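Local coordinates for protein type III effector XopAI (Xanthomonas citri, PDB 6K93) that is a secreted virulence effector with a mono-ADP-ribosyltransferase fold that probably binds arginine-containing peptides, at residues L171-T176 against I274-R280. Residues are numbered along the deposited sequence; the frame is centred on the assembly and turned at random.
Sequences LQAWTT and ISMFSER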
# COMPACT_ATOMS: atom_id res chain seq x y z
N LEU A 171 -3.05 6.90 1.16
CA LEU A 171 -4.03 5.86 1.43
C LEU A 171 -5.23 6.00 0.51
O LEU A 171 -5.71 5.00 -0.04
CB LEU A 171 -4.46 5.88 2.90
CG LEU A 171 -3.39 5.57 3.95
CD1 LEU A 171 -4.03 5.64 5.35
CD2 LEU A 171 -2.76 4.23 3.69
N GLN A 172 -5.71 7.22 0.29
CA GLN A 172 -6.79 7.39 -0.68
C GLN A 172 -6.34 6.96 -2.07
O GLN A 172 -7.07 6.26 -2.78
CB GLN A 172 -7.30 8.83 -0.68
CG GLN A 172 -8.49 9.00 -1.63
CD GLN A 172 -9.07 10.40 -1.61
OE1 GLN A 172 -8.88 11.16 -0.68
NE2 GLN A 172 -9.80 10.74 -2.67
N ALA A 173 -5.12 7.35 -2.47
CA ALA A 173 -4.62 6.99 -3.80
C ALA A 173 -4.50 5.49 -3.95
O ALA A 173 -4.73 4.94 -5.03
CB ALA A 173 -3.26 7.66 -4.05
N TRP A 174 -4.13 4.79 -2.86
CA TRP A 174 -4.05 3.34 -2.90
C TRP A 174 -5.39 2.74 -3.33
O TRP A 174 -5.42 1.72 -4.02
CB TRP A 174 -3.62 2.80 -1.55
CG TRP A 174 -3.88 1.34 -1.45
CD1 TRP A 174 -4.99 0.75 -0.88
CD2 TRP A 174 -3.12 0.28 -2.02
NE1 TRP A 174 -4.94 -0.61 -1.03
CE2 TRP A 174 -3.80 -0.92 -1.73
CE3 TRP A 174 -1.93 0.22 -2.72
CZ2 TRP A 174 -3.32 -2.14 -2.12
CZ3 TRP A 174 -1.45 -1.00 -3.11
CH2 TRP A 174 -2.12 -2.17 -2.81
N THR A 175 -6.50 3.33 -2.91
CA THR A 175 -7.81 2.78 -3.22
C THR A 175 -8.32 3.18 -4.61
O THR A 175 -9.46 2.84 -4.96
CB THR A 175 -8.83 3.18 -2.16
OG1 THR A 175 -9.14 4.58 -2.19
CG2 THR A 175 -8.32 2.82 -0.76
N THR A 176 -7.50 3.85 -5.41
CA THR A 176 -7.80 4.11 -6.81
C THR A 176 -7.03 3.11 -7.67
O THR A 176 -6.24 2.29 -7.18
CB THR A 176 -7.44 5.55 -7.20
OG1 THR A 176 -6.01 5.67 -7.35
CG2 THR A 176 -7.95 6.55 -6.17
N ILE A 274 -8.66 1.15 6.45
CA ILE A 274 -8.52 2.36 5.65
C ILE A 274 -9.83 2.79 5.00
O ILE A 274 -9.82 3.69 4.14
CB ILE A 274 -7.40 2.21 4.62
CG1 ILE A 274 -7.70 1.12 3.57
CG2 ILE A 274 -6.08 1.88 5.32
CD1 ILE A 274 -6.74 1.21 2.34
N SER A 275 -10.95 2.22 5.43
CA SER A 275 -12.26 2.62 4.89
C SER A 275 -12.52 4.12 5.05
O SER A 275 -13.15 4.73 4.17
CB SER A 275 -13.37 1.80 5.54
OG SER A 275 -13.38 1.93 6.96
N MET A 276 -12.04 4.72 6.13
CA MET A 276 -12.21 6.16 6.32
C MET A 276 -11.59 6.99 5.20
O MET A 276 -12.02 8.13 4.95
CB MET A 276 -11.58 6.57 7.66
CG MET A 276 -12.27 6.05 8.89
SD MET A 276 -13.02 7.43 9.76
CE MET A 276 -11.58 8.43 10.14
N PHE A 277 -10.54 6.46 4.53
CA PHE A 277 -9.77 7.21 3.55
C PHE A 277 -10.08 6.79 2.13
O PHE A 277 -9.70 7.49 1.20
CB PHE A 277 -8.28 7.04 3.85
CG PHE A 277 -7.99 7.17 5.30
CD1 PHE A 277 -8.16 8.41 5.90
CD2 PHE A 277 -7.63 6.09 6.06
CE1 PHE A 277 -7.95 8.56 7.26
CE2 PHE A 277 -7.40 6.23 7.41
CZ PHE A 277 -7.57 7.45 8.02
N SER A 278 -10.79 5.70 1.96
CA SER A 278 -10.98 5.09 0.65
C SER A 278 -11.95 5.89 -0.20
O SER A 278 -12.89 6.54 0.29
CB SER A 278 -11.52 3.67 0.84
OG SER A 278 -11.70 3.02 -0.40
N GLU A 279 -11.74 5.79 -1.51
CA GLU A 279 -12.68 6.29 -2.50
C GLU A 279 -13.87 5.38 -2.70
O GLU A 279 -14.81 5.78 -3.40
CB GLU A 279 -11.97 6.47 -3.85
CG GLU A 279 -11.00 7.58 -3.78
CD GLU A 279 -10.80 8.29 -5.10
OE1 GLU A 279 -11.28 7.80 -6.15
OE2 GLU A 279 -10.13 9.31 -5.04
N ARG A 280 -13.86 4.19 -2.12
CA ARG A 280 -15.01 3.29 -2.14
C ARG A 280 -15.47 3.15 -0.68
O ARG A 280 -15.08 2.21 0.01
CB ARG A 280 -14.66 1.96 -2.80
CG ARG A 280 -14.76 2.08 -4.33
CD ARG A 280 -14.44 0.78 -5.05
NE ARG A 280 -13.15 0.26 -4.62
CZ ARG A 280 -11.99 0.87 -4.84
NH1 ARG A 280 -11.96 2.01 -5.51
NH2 ARG A 280 -10.86 0.33 -4.40
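Thr175 OG1 receives the backbone N-H of Glu279 at 2.9 Å along a nearly straight line, 172° at the hydrogen, and donates its own hydrogen to Gln172 O, 2.7 Å away. A chi1 of 69° sets this hydroxyl between the backbone N and carbonyl carbon of Thr175, from where it serves both partners. Gln172 O also takes the N-H of Thr175, so two donors share it where helix 165-174 ends. Thr175 O is gripped end-on by Arg280: NH1 at 2.7 Å and NH2 at 2.9 Å converge on this one oxygen, which lies at the edge of the guanidinium, near its plane. The arginine chain bends at chi3 (-53°) to bring the group round; NE forms a salt bridge with Glu283. Within 274-280, Ser278 OG accepts the N-H of Arg280, forming an ST turn. In this mono-ADP-ribosyltransferase fold, the contact ties the end of a helix to the loop joining strands 272-273 and 285-288 of the small antiparallel sheet. Gln172 and Glu279 cross at about a right angle. NE2 of Gln172 donates in its amide plane to Glu279 OE2 at 2.8 Å, meeting the carboxylate on its anti side. Arg142 pairs with OE1 of Glu279, and Arg149, also from helix 136-156, donates to both Gln172 OE1 and Phe277 O. The methyl CG2 of Thr176 rests 3.5 Å from Glu279 CD, while the Thr176 hydroxyl donates to Ala173 O and takes the N-H of Asp178. On the apolar flank, Leu171 lies alongside Phe277, and Ile274 CD1 reaches both Thr175 CG2 and Trp174 CD1, approaching the indole ring obliquely; NE1 of Trp174 donates to Glu285.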